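Local coordinates for protein FOKI restriction endonuclease (Planomicrobium okeanokoites, PDB 2FOK) that cuts double-stranded DNA as a type IIS restriction endonuclease, binding its site through a recognition part and cleaving with a separate metal-dependent nuclease domain, at residues Lys32-Asn35 with Glu36-Ile40; Asn19-Arg22 with Val23-Phe27; Ser106-Gly109 with Phe110-Ala114; Arg228-Gly231 with Gly232-Asp235. All blocks are in the same frame, centred on the assembly; numbering follows the deposited sequence.

Contact 1. Residues Lys32-Asn35 with Glu36-Ile40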
ATOM      1  N   LYS A  32     -29.321  13.323  18.876  1.00 30.61           N
ATOM      2  CA  LYS A  32     -29.159  14.770  18.996  1.00 31.31           C
ATOM      3  C   LYS A  32     -28.424  15.376  17.804  1.00 29.05           C
ATOM      4  O   LYS A  32     -28.848  16.393  17.245  1.00 28.50           O
ATOM      5  CB  LYS A  32     -28.387  15.119  20.271  1.00 31.74           C
ATOM      6  CG  LYS A  32     -28.644  14.194  21.438  1.00 37.63           C
ATOM      7  CD  LYS A  32     -28.712  14.973  22.741  1.00 45.54           C
ATOM      8  CE  LYS A  32     -29.922  14.553  23.577  1.00 49.64           C
ATOM      9  NZ  LYS A  32     -29.574  14.328  25.014  1.00 47.80           N
ATOM     10  N   VAL A  33     -27.313  14.747  17.433  1.00 28.75           N
ATOM     11  CA  VAL A  33     -26.480  15.212  16.331  1.00 24.01           C
ATOM     12  C   VAL A  33     -27.248  15.311  15.024  1.00 26.22           C
ATOM     13  O   VAL A  33     -27.046  16.252  14.260  1.00 28.91           O
ATOM     14  CB  VAL A  33     -25.252  14.282  16.141  1.00 23.05           C
ATOM     15  CG1 VAL A  33     -24.435  14.712  14.921  1.00 18.05           C
ATOM     16  CG2 VAL A  33     -24.386  14.317  17.390  1.00 17.29           C
ATOM     17  N   HIS A  34     -28.133  14.350  14.775  1.00 27.25           N
ATOM     18  CA  HIS A  34     -28.918  14.347  13.549  1.00 26.70           C
ATOM     19  C   HIS A  34     -29.711  15.643  13.455  1.00 28.82           C
ATOM     20  O   HIS A  34     -29.761  16.294  12.402  1.00 26.75           O
ATOM     21  CB  HIS A  34     -29.876  13.152  13.529  1.00 24.94           C
ATOM     22  CG  HIS A  34     -30.969  13.277  12.516  1.00 25.69           C
ATOM     23  ND1 HIS A  34     -30.871  12.749  11.244  1.00 26.32           N
ATOM     24  CD2 HIS A  34     -32.168  13.906  12.572  1.00 22.33           C
ATOM     25  CE1 HIS A  34     -31.963  13.051  10.561  1.00 24.97           C
ATOM     26  NE2 HIS A  34     -32.765  13.752  11.343  1.00 21.33           N
ATOM     27  N   ASN A  35     -30.329  16.014  14.568  1.00 29.99           N
ATOM     28  CA  ASN A  35     -31.123  17.231  14.628  1.00 31.14           C
ATOM     29  C   ASN A  35     -30.216  18.453  14.628  1.00 31.99           C
ATOM     30  O   ASN A  35     -30.482  19.428  13.928  1.00 32.29           O
ATOM     31  CB  ASN A  35     -31.985  17.228  15.886  1.00 29.82           C
ATOM     32  CG  ASN A  35     -33.259  16.451  15.704  1.00 30.90           C
ATOM     33  OD1 ASN A  35     -33.735  16.273  14.580  1.00 38.03           O
ATOM     34  ND2 ASN A  35     -33.826  15.980  16.806  1.00 33.03           N
ATOM     35  N   GLU A  36     -29.145  18.389  15.416  1.00 31.06           N
ATOM     36  CA  GLU A  36     -28.188  19.489  15.510  1.00 31.92           C
ATOM     37  C   GLU A  36     -27.660  19.828  14.128  1.00 31.38           C
ATOM     38  O   GLU A  36     -27.606  20.999  13.745  1.00 33.01           O
ATOM     39  CB  GLU A  36     -27.026  19.098  16.432  1.00 32.96           C
ATOM     40  CG  GLU A  36     -25.722  19.871  16.221  1.00 31.39           C
ATOM     41  CD  GLU A  36     -24.502  19.142  16.796  1.00 31.69           C
ATOM     42  OE1 GLU A  36     -24.664  18.260  17.664  1.00 30.87           O
ATOM     43  OE2 GLU A  36     -23.371  19.448  16.378  1.00 33.04           O
ATOM     44  N   VAL A  37     -27.283  18.797  13.377  1.00 31.86           N
ATOM     45  CA  VAL A  37     -26.742  18.986  12.032  1.00 30.95           C
ATOM     46  C   VAL A  37     -27.764  19.579  11.073  1.00 30.12           C
ATOM     47  O   VAL A  37     -27.562  20.665  10.533  1.00 31.12           O
ATOM     48  CB  VAL A  37     -26.214  17.650  11.436  1.00 29.80           C
ATOM     49  CG1 VAL A  37     -25.948  17.809   9.927  1.00 25.84           C
ATOM     50  CG2 VAL A  37     -24.930  17.228  12.157  1.00 25.99           C
ATOM     51  N   LYS A  38     -28.864  18.866  10.867  1.00 31.43           N
ATOM     52  CA  LYS A  38     -29.906  19.317   9.956  1.00 30.50           C
ATOM     53  C   LYS A  38     -30.659  20.565  10.418  1.00 31.68           C
ATOM     54  O   LYS A  38     -31.225  21.281   9.593  1.00 32.27           O
ATOM     55  CB  LYS A  38     -30.903  18.184   9.719  1.00 29.92           C
ATOM     56  CG  LYS A  38     -32.125  18.220  10.619  1.00 29.61           C
ATOM     57  CD  LYS A  38     -33.382  17.824   9.862  1.00 33.25           C
ATOM     58  CE  LYS A  38     -34.574  17.771  10.795  1.00 33.98           C
ATOM     59  NZ  LYS A  38     -34.210  18.248  12.162  1.00 40.59           N
ATOM     60  N   ASN A  39     -30.668  20.823  11.723  1.00 31.39           N
ATOM     61  CA  ASN A  39     -31.390  21.972  12.266  1.00 34.02           C
ATOM     62  C   ASN A  39     -30.528  23.184  12.599  1.00 37.56           C
ATOM     63  O   ASN A  39     -31.060  24.249  12.932  1.00 39.54           O
ATOM     64  CB  ASN A  39     -32.157  21.567  13.531  1.00 33.02           C
ATOM     65  CG  ASN A  39     -33.542  21.026  13.236  1.00 30.80           C
ATOM     66  OD1 ASN A  39     -33.959  20.933  12.082  1.00 33.08           O
ATOM     67  ND2 ASN A  39     -34.267  20.664  14.286  1.00 31.48           N
ATOM     68  N   ILE A  40     -29.209  23.043  12.508  1.00 38.06           N
ATOM     69  CA  ILE A  40     -28.341  24.158  12.847  1.00 36.32           C
ATOM     70  C   ILE A  40     -27.094  24.319  11.990  1.00 39.91           C
ATOM     71  O   ILE A  40     -26.846  25.397  11.445  1.00 42.69           O
ATOM     72  CB  ILE A  40     -27.918  24.061  14.317  1.00 32.98           C
ATOM     73  CG1 ILE A  40     -29.120  24.378  15.216  1.00 31.87           C
ATOM     74  CG2 ILE A  40     -26.756  25.003  14.592  1.00 32.93           C
ATOM     75  CD1 ILE A  40     -29.180  23.556  16.491  1.00 34.42           C
TER
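Asn35 and Lys38 lie alongside each other on the first turns of helix 32-45 and point the same way. Lys38 NZ donates to Asn35 OD1 at 3.2 Å, coming in 33° out of the amide's carbonyl plane. The lysine gets there by bending at chi2 (141°) and again at chi4 (6°), which folds its amine back along the helix. Lys38 NZ also reaches Asn39 OD1 at 2.7 Å, from above that carbonyl plane and not on a lone pair; two amide oxygens share the ammonium, the Asn39 bond being the shorter but the less well directed. Lys38 CD stands obliquely to the imidazole of His34, 4.4 Å from His34 NE2. Round the helix, the two valines pass at a slant, CG1 of Val33 meeting CG2 of Val37 at 3.8 Å. Glu36 runs beside Val33, extended beyond CG, and lays OE1 4.0 Å from Val33 CG2; its other oxygen, OE2, is taken in salt bridges by Lys41 and Arg22. Backbone bonds one turn apart underlie these pairs, among them Val37 N to Val33 O at 2.7 Å, before the helix widens into a pi-type turn at 37-40. The valines face the loop after helix 17-24, touching Val26, while His34, Val37 and Lys38 rest on Met59. Helix 32-45 thus packs against both that loop and helix 49-60 in the first recognition subdomain.

Contact 2. Residues Asn19-Arg22 with Val23-Phe27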
ATOM      1  N   ASN A  19     -15.411  11.901  16.427  1.00 25.58           N
ATOM      2  CA  ASN A  19     -15.937  12.413  15.176  1.00 26.60           C
ATOM      3  C   ASN A  19     -16.560  11.256  14.375  1.00 26.94           C
ATOM      4  O   ASN A  19     -17.520  11.458  13.637  1.00 23.97           O
ATOM      5  CB  ASN A  19     -14.828  13.104  14.382  1.00 30.17           C
ATOM      6  CG  ASN A  19     -14.540  14.518  14.885  1.00 31.50           C
ATOM      7  OD1 ASN A  19     -13.429  15.032  14.729  1.00 30.70           O
ATOM      8  ND2 ASN A  19     -15.540  15.149  15.490  1.00 24.48           N
ATOM      9  N   LEU A  20     -16.015  10.047  14.527  1.00 24.64           N
ATOM     10  CA  LEU A  20     -16.560   8.873  13.847  1.00 23.87           C
ATOM     11  C   LEU A  20     -18.006   8.697  14.314  1.00 24.38           C
ATOM     12  O   LEU A  20     -18.921   8.557  13.504  1.00 25.97           O
ATOM     13  CB  LEU A  20     -15.753   7.617  14.202  1.00 21.79           C
ATOM     14  CG  LEU A  20     -16.406   6.249  13.940  1.00 19.93           C
ATOM     15  CD1 LEU A  20     -16.521   6.021  12.447  1.00 18.97           C
ATOM     16  CD2 LEU A  20     -15.592   5.137  14.577  1.00 17.91           C
ATOM     17  N   LYS A  21     -18.195   8.720  15.631  1.00 26.01           N
ATOM     18  CA  LYS A  21     -19.507   8.561  16.235  1.00 26.50           C
ATOM     19  C   LYS A  21     -20.515   9.559  15.675  1.00 28.17           C
ATOM     20  O   LYS A  21     -21.602   9.173  15.247  1.00 32.59           O
ATOM     21  CB  LYS A  21     -19.409   8.711  17.757  1.00 24.80           C
ATOM     22  CG  LYS A  21     -20.353   7.763  18.525  1.00 26.97           C
ATOM     23  CD  LYS A  21     -20.524   8.158  19.997  1.00 22.59           C
ATOM     24  CE  LYS A  21     -21.319   7.115  20.760  1.00 27.30           C
ATOM     25  NZ  LYS A  21     -21.037   7.168  22.221  1.00 25.14           N
ATOM     26  N   ARG A  22     -20.157  10.839  15.686  1.00 28.29           N
ATOM     27  CA  ARG A  22     -21.025  11.890  15.173  1.00 25.64           C
ATOM     28  C   ARG A  22     -21.458  11.550  13.751  1.00 26.28           C
ATOM     29  O   ARG A  22     -22.617  11.723  13.387  1.00 29.53           O
ATOM     30  CB  ARG A  22     -20.282  13.226  15.169  1.00 29.16           C
ATOM     31  CG  ARG A  22     -20.186  13.929  16.522  1.00 29.54           C
ATOM     32  CD  ARG A  22     -19.472  15.285  16.385  1.00 28.14           C
ATOM     33  NE  ARG A  22     -20.172  16.183  15.467  1.00 32.60           N
ATOM     34  CZ  ARG A  22     -21.018  17.131  15.855  1.00 32.48           C
ATOM     35  NH1 ARG A  22     -21.265  17.312  17.146  1.00 35.33           N
ATOM     36  NH2 ARG A  22     -21.652  17.869  14.955  1.00 31.85           N
ATOM     37  N   VAL A  23     -20.515  11.075  12.946  1.00 25.03           N
ATOM     38  CA  VAL A  23     -20.806  10.704  11.571  1.00 24.16           C
ATOM     39  C   VAL A  23     -21.878   9.622  11.539  1.00 26.75           C
ATOM     40  O   VAL A  23     -22.744   9.625  10.668  1.00 24.54           O
ATOM     41  CB  VAL A  23     -19.537  10.180  10.845  1.00 27.01           C
ATOM     42  CG1 VAL A  23     -19.917   9.603   9.472  1.00 25.37           C
ATOM     43  CG2 VAL A  23     -18.509  11.319  10.685  1.00 22.85           C
ATOM     44  N   VAL A  24     -21.811   8.704  12.500  1.00 26.14           N
ATOM     45  CA  VAL A  24     -22.763   7.608  12.612  1.00 23.93           C
ATOM     46  C   VAL A  24     -24.124   8.062  13.146  1.00 23.02           C
ATOM     47  O   VAL A  24     -25.165   7.630  12.668  1.00 23.62           O
ATOM     48  CB  VAL A  24     -22.215   6.512  13.556  1.00 23.71           C
ATOM     49  CG1 VAL A  24     -23.201   5.350  13.646  1.00 26.21           C
ATOM     50  CG2 VAL A  24     -20.857   6.034  13.065  1.00 25.33           C
ATOM     51  N   GLN A  25     -24.099   8.934  14.146  1.00 27.59           N
ATOM     52  CA  GLN A  25     -25.308   9.452  14.778  1.00 26.48           C
ATOM     53  C   GLN A  25     -26.149  10.311  13.853  1.00 28.04           C
ATOM     54  O   GLN A  25     -27.175  10.855  14.261  1.00 31.11           O
ATOM     55  CB  GLN A  25     -24.931  10.264  16.014  1.00 18.91           C
ATOM     56  CG  GLN A  25     -24.296   9.415  17.080  1.00 24.07           C
ATOM     57  CD  GLN A  25     -23.727  10.228  18.211  1.00 21.20           C
ATOM     58  OE1 GLN A  25     -23.317  11.365  18.012  1.00 22.10           O
ATOM     59  NE2 GLN A  25     -23.697   9.651  19.409  1.00 16.47           N
ATOM     60  N   VAL A  26     -25.720  10.419  12.605  1.00 28.94           N
ATOM     61  CA  VAL A  26     -26.410  11.233  11.612  1.00 26.15           C
ATOM     62  C   VAL A  26     -27.353  10.364  10.783  1.00 26.22           C
ATOM     63  O   VAL A  26     -28.265  10.862  10.123  1.00 21.80           O
ATOM     64  CB  VAL A  26     -25.354  11.957  10.723  1.00 28.86           C
ATOM     65  CG1 VAL A  26     -25.738  11.910   9.256  1.00 31.53           C
ATOM     66  CG2 VAL A  26     -25.182  13.393  11.212  1.00 28.07           C
ATOM     67  N   PHE A  27     -27.138   9.054  10.831  1.00 25.21           N
ATOM     68  CA  PHE A  27     -28.003   8.127  10.103  1.00 23.26           C
ATOM     69  C   PHE A  27     -29.106   7.624  11.043  1.00 20.42           C
ATOM     70  O   PHE A  27     -29.975   6.855  10.639  1.00 20.82           O
ATOM     71  CB  PHE A  27     -27.197   6.932   9.586  1.00 21.00           C
ATOM     72  CG  PHE A  27     -26.110   7.295   8.623  1.00 17.75           C
ATOM     73  CD1 PHE A  27     -24.959   7.936   9.068  1.00 19.92           C
ATOM     74  CD2 PHE A  27     -26.194   6.918   7.287  1.00 18.89           C
ATOM     75  CE1 PHE A  27     -23.904   8.184   8.209  1.00 10.99           C
ATOM     76  CE2 PHE A  27     -25.146   7.163   6.415  1.00 16.12           C
ATOM     77  CZ  PHE A  27     -23.996   7.794   6.875  1.00 20.59           C
TER
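The C-terminal end of helix 17-24, where the chain leaves the helix through a type I beta turn, brings Lys21 against Gln25. The two side chains cross: Gln25 NE2 sits 3.6 Å from Lys21 CD and 3.7 Å from Lys21 CE, the amide nitrogen resting on the aliphatic part of the lysine. Gln25 CG is anti to its own carbonyl carbon (chi1 -65°), which carries the chain back over the last turn and sets Gln25 OE1 3.7 Å from Arg22 CA. In the backbone, Gln25 N donates to Lys21 O at 2.7 Å. The preceding turn is closed by Val24 N to Leu20 O at 3.1 Å and Val23 N to Asn19 O. The helix belongs to the first recognition subdomain, a member of the helix-turn-helix clan, and the turn from Val24 to Phe27, closed by Phe27 N to Val24 O at 3.0 Å, starts the link to helix 32-45. Both polar ends are anchored beyond the helix: Gln25 NE2 donates to Ser139 O, and Lys21 NZ forms salt bridges with Glu148 and Asp143. With an alanine in place of Gln25 the amide would be gone, which is likely to leave Ser139 O without this donor and the Lys21 methylenes with less packing. Further round the helix, Leu20 CD1 approaches Val24 CG2 at 4.4 Å, and both residues, with Lys21, touch Tyr138 of helix 133-140.

Contact 3. Residues Ser106-Gly109 with Phe110-Ala114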
ATOM      1  N   SER A 106     -11.476  14.448   3.732  1.00 32.42           N
ATOM      2  CA  SER A 106     -11.580  13.947   5.100  1.00 31.76           C
ATOM      3  C   SER A 106     -12.981  13.370   5.343  1.00 29.60           C
ATOM      4  O   SER A 106     -13.163  12.465   6.157  1.00 30.35           O
ATOM      5  CB  SER A 106     -11.302  15.074   6.096  1.00 29.31           C
ATOM      6  OG  SER A 106     -10.502  16.082   5.503  1.00 31.25           O
ATOM      7  N   SER A 107     -13.971  13.898   4.632  1.00 27.59           N
ATOM      8  CA  SER A 107     -15.339  13.421   4.772  1.00 26.98           C
ATOM      9  C   SER A 107     -15.359  11.964   4.315  1.00 27.93           C
ATOM     10  O   SER A 107     -15.976  11.105   4.939  1.00 27.29           O
ATOM     11  CB  SER A 107     -16.287  14.252   3.895  1.00 30.13           C
ATOM     12  OG  SER A 107     -16.470  15.564   4.406  1.00 24.13           O
ATOM     13  N   ASP A 108     -14.654  11.702   3.220  1.00 28.00           N
ATOM     14  CA  ASP A 108     -14.573  10.370   2.649  1.00 26.46           C
ATOM     15  C   ASP A 108     -13.874   9.370   3.568  1.00 25.98           C
ATOM     16  O   ASP A 108     -14.260   8.211   3.624  1.00 24.48           O
ATOM     17  CB  ASP A 108     -13.843  10.431   1.311  1.00 29.45           C
ATOM     18  CG  ASP A 108     -14.177   9.268   0.421  1.00 33.18           C
ATOM     19  OD1 ASP A 108     -15.352   9.156   0.008  1.00 40.88           O
ATOM     20  OD2 ASP A 108     -13.266   8.464   0.134  1.00 41.60           O
ATOM     21  N   GLY A 109     -12.841   9.806   4.285  1.00 24.82           N
ATOM     22  CA  GLY A 109     -12.161   8.887   5.176  1.00 19.52           C
ATOM     23  C   GLY A 109     -13.140   8.417   6.240  1.00 22.99           C
ATOM     24  O   GLY A 109     -13.223   7.229   6.546  1.00 21.76           O
ATOM     25  N   PHE A 110     -13.888   9.369   6.793  1.00 22.74           N
ATOM     26  CA  PHE A 110     -14.885   9.110   7.824  1.00 25.16           C
ATOM     27  C   PHE A 110     -15.990   8.194   7.301  1.00 25.82           C
ATOM     28  O   PHE A 110     -16.509   7.361   8.034  1.00 28.52           O
ATOM     29  CB  PHE A 110     -15.498  10.435   8.297  1.00 29.30           C
ATOM     30  CG  PHE A 110     -14.746  11.087   9.427  1.00 29.28           C
ATOM     31  CD1 PHE A 110     -14.629  10.453  10.661  1.00 28.81           C
ATOM     32  CD2 PHE A 110     -14.150  12.331   9.254  1.00 27.27           C
ATOM     33  CE1 PHE A 110     -13.928  11.051  11.708  1.00 31.98           C
ATOM     34  CE2 PHE A 110     -13.452  12.930  10.289  1.00 29.07           C
ATOM     35  CZ  PHE A 110     -13.340  12.288  11.523  1.00 26.51           C
ATOM     36  N   LEU A 111     -16.367   8.365   6.040  1.00 24.32           N
ATOM     37  CA  LEU A 111     -17.399   7.513   5.447  1.00 27.45           C
ATOM     38  C   LEU A 111     -16.830   6.093   5.336  1.00 29.09           C
ATOM     39  O   LEU A 111     -17.478   5.107   5.704  1.00 31.38           O
ATOM     40  CB  LEU A 111     -17.787   8.043   4.057  1.00 22.25           C
ATOM     41  CG  LEU A 111     -18.846   7.279   3.250  1.00 24.63           C
ATOM     42  CD1 LEU A 111     -19.956   8.216   2.844  1.00 26.85           C
ATOM     43  CD2 LEU A 111     -18.219   6.657   2.021  1.00 26.84           C
ATOM     44  N   ARG A 112     -15.599   6.012   4.834  1.00 29.52           N
ATOM     45  CA  ARG A 112     -14.894   4.750   4.652  1.00 29.04           C
ATOM     46  C   ARG A 112     -14.678   4.058   5.989  1.00 25.55           C
ATOM     47  O   ARG A 112     -14.742   2.832   6.080  1.00 28.01           O
ATOM     48  CB  ARG A 112     -13.551   5.001   3.948  1.00 29.92           C
ATOM     49  CG  ARG A 112     -13.701   5.279   2.449  1.00 33.15           C
ATOM     50  CD  ARG A 112     -12.412   5.770   1.794  1.00 35.34           C
ATOM     51  NE  ARG A 112     -11.451   4.686   1.609  1.00 38.21           N
ATOM     52  CZ  ARG A 112     -10.654   4.543   0.552  1.00 41.08           C
ATOM     53  NH1 ARG A 112     -10.682   5.420  -0.448  1.00 38.37           N
ATOM     54  NH2 ARG A 112      -9.822   3.510   0.496  1.00 37.27           N
ATOM     55  N   TRP A 113     -14.437   4.856   7.025  1.00 23.76           N
ATOM     56  CA  TRP A 113     -14.225   4.350   8.373  1.00 18.71           C
ATOM     57  C   TRP A 113     -15.531   3.777   8.973  1.00 19.64           C
ATOM     58  O   TRP A 113     -15.559   2.651   9.455  1.00 21.56           O
ATOM     59  CB  TRP A 113     -13.674   5.489   9.231  1.00 18.67           C
ATOM     60  CG  TRP A 113     -13.130   5.111  10.574  1.00 16.07           C
ATOM     61  CD1 TRP A 113     -12.948   3.854  11.074  1.00 16.85           C
ATOM     62  CD2 TRP A 113     -12.716   6.023  11.608  1.00 19.25           C
ATOM     63  NE1 TRP A 113     -12.445   3.925  12.364  1.00 21.78           N
ATOM     64  CE2 TRP A 113     -12.294   5.245  12.710  1.00 16.78           C
ATOM     65  CE3 TRP A 113     -12.664   7.425  11.707  1.00 20.11           C
ATOM     66  CZ2 TRP A 113     -11.823   5.823  13.897  1.00 20.43           C
ATOM     67  CZ3 TRP A 113     -12.194   8.001  12.890  1.00 11.50           C
ATOM     68  CH2 TRP A 113     -11.782   7.200  13.966  1.00 16.62           C
ATOM     69  N   ALA A 114     -16.616   4.542   8.924  1.00 22.40           N
ATOM     70  CA  ALA A 114     -17.904   4.086   9.458  1.00 20.69           C
ATOM     71  C   ALA A 114     -18.330   2.796   8.771  1.00 20.61           C
ATOM     72  O   ALA A 114     -18.792   1.856   9.408  1.00 24.53           O
ATOM     73  CB  ALA A 114     -18.956   5.147   9.248  1.00 14.23           C
TER
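Asp108 and Arg112, one turn apart on helix 104-116, meet through a carboxylate oxygen and a methylene: Asp108 OD2 lies 3.3 Å from Arg112 CD. With CG anti to the backbone N (chi1 -157°), the aspartate swings its carboxylate along the helix toward the arginine. Their flat groups stand almost perpendicular, 85° apart, with OD2 near the plane of the guanidinium at its edge. Asp108 OD2 is still 4.0 Å from Arg112 NH1, beyond a salt bridge. The arginine stem also lies close to the backbone, Arg112 CG coming within 3.2 Å of Asp108 O, the carbonyl that accepts Arg112 N at 2.8 Å. On another side of the helix, Phe110 holds its ring obliquely to Ser106 O, with Phe110 CD2 3.3 Å from that oxygen, while Phe110 N donates to the same carbonyl at 3.2 Å. The carbonyl of Gly109 accepts Trp113 N at 2.7 Å. In the next shell, Asp108 OD1 is hydrogen-bonded to Tyr68 OH, and Arg112 NH2 makes a weak bond to Trp10 O. Phe110 packs on Asn19 and Val23 of helix 17-24, Trp113 on Leu20 of the same helix, and Leu111 on Tyr68 and Leu71 of helix 68-72, so helix 104-116 joins helices 17-24 and 68-72 of the first recognition subdomain. At this spacing the opposite charges of Asp108 and Arg112 probably attract without a direct bond, and the Tyr68 bond to Asp108 OD1 may help to keep the carboxylate where it is.

Contact 4. Residues Arg228-Gly231 with Gly232-Asp235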
ATOM      1  N   ARG A 228      -0.429   1.579  10.443  1.00 23.72           N
ATOM      2  CA  ARG A 228      -0.295   2.588  11.484  1.00 23.80           C
ATOM      3  C   ARG A 228      -1.683   2.998  11.959  1.00 24.62           C
ATOM      4  O   ARG A 228      -1.922   3.171  13.155  1.00 21.96           O
ATOM      5  CB  ARG A 228       0.464   3.809  10.937  1.00 27.09           C
ATOM      6  CG  ARG A 228       0.150   5.125  11.652  1.00 32.46           C
ATOM      7  CD  ARG A 228       0.914   6.313  11.076  1.00 35.00           C
ATOM      8  NE  ARG A 228       0.545   6.622   9.697  1.00 37.19           N
ATOM      9  CZ  ARG A 228      -0.615   7.162   9.334  1.00 41.49           C
ATOM     10  NH1 ARG A 228      -1.528   7.455  10.247  1.00 41.02           N
ATOM     11  NH2 ARG A 228      -0.868   7.413   8.054  1.00 40.57           N
ATOM     12  N   MET A 229      -2.597   3.147  11.007  1.00 27.84           N
ATOM     13  CA  MET A 229      -3.968   3.533  11.313  1.00 26.24           C
ATOM     14  C   MET A 229      -4.686   2.415  12.052  1.00 23.37           C
ATOM     15  O   MET A 229      -5.175   2.612  13.166  1.00 19.46           O
ATOM     16  CB  MET A 229      -4.719   3.865  10.021  1.00 33.93           C
ATOM     17  CG  MET A 229      -4.193   5.111   9.321  1.00 36.64           C
ATOM     18  SD  MET A 229      -4.006   6.474  10.487  1.00 34.87           S
ATOM     19  CE  MET A 229      -5.748   6.914  10.722  1.00 35.17           C
ATOM     20  N   ILE A 230      -4.750   1.238  11.438  1.00 19.36           N
ATOM     21  CA  ILE A 230      -5.419   0.126  12.084  1.00 18.84           C
ATOM     22  C   ILE A 230      -4.786  -0.151  13.441  1.00 18.74           C
ATOM     23  O   ILE A 230      -5.489  -0.409  14.417  1.00 18.55           O
ATOM     24  CB  ILE A 230      -5.380  -1.149  11.232  1.00 20.80           C
ATOM     25  CG1 ILE A 230      -5.934  -0.856   9.833  1.00 20.47           C
ATOM     26  CG2 ILE A 230      -6.234  -2.243  11.901  1.00 18.58           C
ATOM     27  CD1 ILE A 230      -5.716  -1.973   8.830  1.00 19.47           C
ATOM     28  N   GLY A 231      -3.460  -0.085  13.502  1.00 19.47           N
ATOM     29  CA  GLY A 231      -2.764  -0.321  14.755  1.00 18.54           C
ATOM     30  C   GLY A 231      -3.122   0.708  15.813  1.00 18.79           C
ATOM     31  O   GLY A 231      -3.173   0.393  17.004  1.00 19.11           O
ATOM     32  N   GLY A 232      -3.357   1.942  15.382  1.00 17.08           N
ATOM     33  CA  GLY A 232      -3.737   2.995  16.310  1.00 20.38           C
ATOM     34  C   GLY A 232      -5.150   2.792  16.840  1.00 21.80           C
ATOM     35  O   GLY A 232      -5.452   3.133  17.986  1.00 23.62           O
ATOM     36  N   TRP A 233      -6.024   2.234  16.006  1.00 22.17           N
ATOM     37  CA  TRP A 233      -7.399   1.962  16.420  1.00 23.14           C
ATOM     38  C   TRP A 233      -7.373   0.931  17.545  1.00 24.54           C
ATOM     39  O   TRP A 233      -8.006   1.116  18.586  1.00 28.54           O
ATOM     40  CB  TRP A 233      -8.219   1.417  15.239  1.00 18.62           C
ATOM     41  CG  TRP A 233      -8.526   2.444  14.177  1.00 17.57           C
ATOM     42  CD1 TRP A 233      -8.385   3.813  14.273  1.00 17.54           C
ATOM     43  CD2 TRP A 233      -9.008   2.186  12.849  1.00 18.48           C
ATOM     44  NE1 TRP A 233      -8.749   4.417  13.083  1.00 14.02           N
ATOM     45  CE2 TRP A 233      -9.135   3.444  12.195  1.00 18.72           C
ATOM     46  CE3 TRP A 233      -9.345   1.020  12.146  1.00 12.15           C
ATOM     47  CZ2 TRP A 233      -9.583   3.557  10.875  1.00 19.19           C
ATOM     48  CZ3 TRP A 233      -9.787   1.131  10.840  1.00 16.04           C
ATOM     49  CH2 TRP A 233      -9.903   2.394  10.214  1.00 19.06           C
ATOM     50  N   LEU A 234      -6.616  -0.146  17.331  1.00 23.72           N
ATOM     51  CA  LEU A 234      -6.482  -1.235  18.303  1.00 22.70           C
ATOM     52  C   LEU A 234      -5.803  -0.808  19.600  1.00 25.28           C
ATOM     53  O   LEU A 234      -6.029  -1.400  20.648  1.00 25.44           O
ATOM     54  CB  LEU A 234      -5.677  -2.380  17.701  1.00 19.25           C
ATOM     55  CG  LEU A 234      -6.207  -3.057  16.446  1.00 20.58           C
ATOM     56  CD1 LEU A 234      -5.114  -3.918  15.847  1.00 15.81           C
ATOM     57  CD2 LEU A 234      -7.425  -3.902  16.798  1.00 23.70           C
ATOM     58  N   ASP A 235      -4.953   0.208  19.519  1.00 26.51           N
ATOM     59  CA  ASP A 235      -4.246   0.699  20.690  1.00 26.10           C
ATOM     60  C   ASP A 235      -5.258   1.366  21.616  1.00 28.75           C
ATOM     61  O   ASP A 235      -5.359   1.024  22.796  1.00 29.34           O
ATOM     62  CB  ASP A 235      -3.164   1.692  20.260  1.00 25.89           C
ATOM     63  CG  ASP A 235      -2.422   2.306  21.433  1.00 29.91           C
ATOM     64  OD1 ASP A 235      -1.471   1.673  21.954  1.00 29.04           O
ATOM     65  OD2 ASP A 235      -2.791   3.435  21.830  1.00 33.38           O
TER
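Trp233 lays one face of its indole over the carbonyl of Met229, whose O sits 3.5 Å from the ring plane, nearer the edge than the middle of the indole. Trp233 CG is anti to the carbonyl carbon (chi1 -71°), and chi2 of -13° turns the ring back across the preceding turn, bringing Trp233 CE3 4.0 Å from Ile230 CA. Met229 O also accepts Trp233 N at 3.0 Å. Ile230 extends its CG1 branch toward the six-membered ring, 4.5 Å from Trp233 CZ3, and its CG2 branch toward Leu234, 4.4 Å from Leu234 CD1. Leu234 folds back in its turn, its CG standing 3.4 Å from Ile230 O, the acceptor of Leu234 N. Ile230 and Leu234 press on helix 160-169, while Trp233 stacks on Trp113 of the first recognition subdomain. A serine in place of Trp233 would probably leave Met229 O without the indole over it, open a gap beside Ile230 and deprive Trp113 of its stacking partner. Apolar contact therefore carries this side of helix 222-236, whereas Arg228, paired with Glu220 and Gln12 O, and Asp235, bound to Gln242 N, turn their polar ends to partners outside these two segments.

How the contacts relate
From the N terminus the order is contact 2, contact 1, contact 3, contact 4. Each is local, with no residues between its segments, so none closes a long loop and none nests or crosses. Contacts 2 and 1 lie on helices that follow each other in the chain, 17-24 and 32-45, and touch through a salt bridge and through packing of the turn after the first helix. Contact 2 also packs on contact 3, so that it bridges contacts 1 and 3, which do not touch each other, within the first recognition subdomain. Contact 3 reaches contact 4 in the second subdomain through a pair of stacked tryptophans. Contacts 1 and 4, centres about 30 Å apart, do not touch.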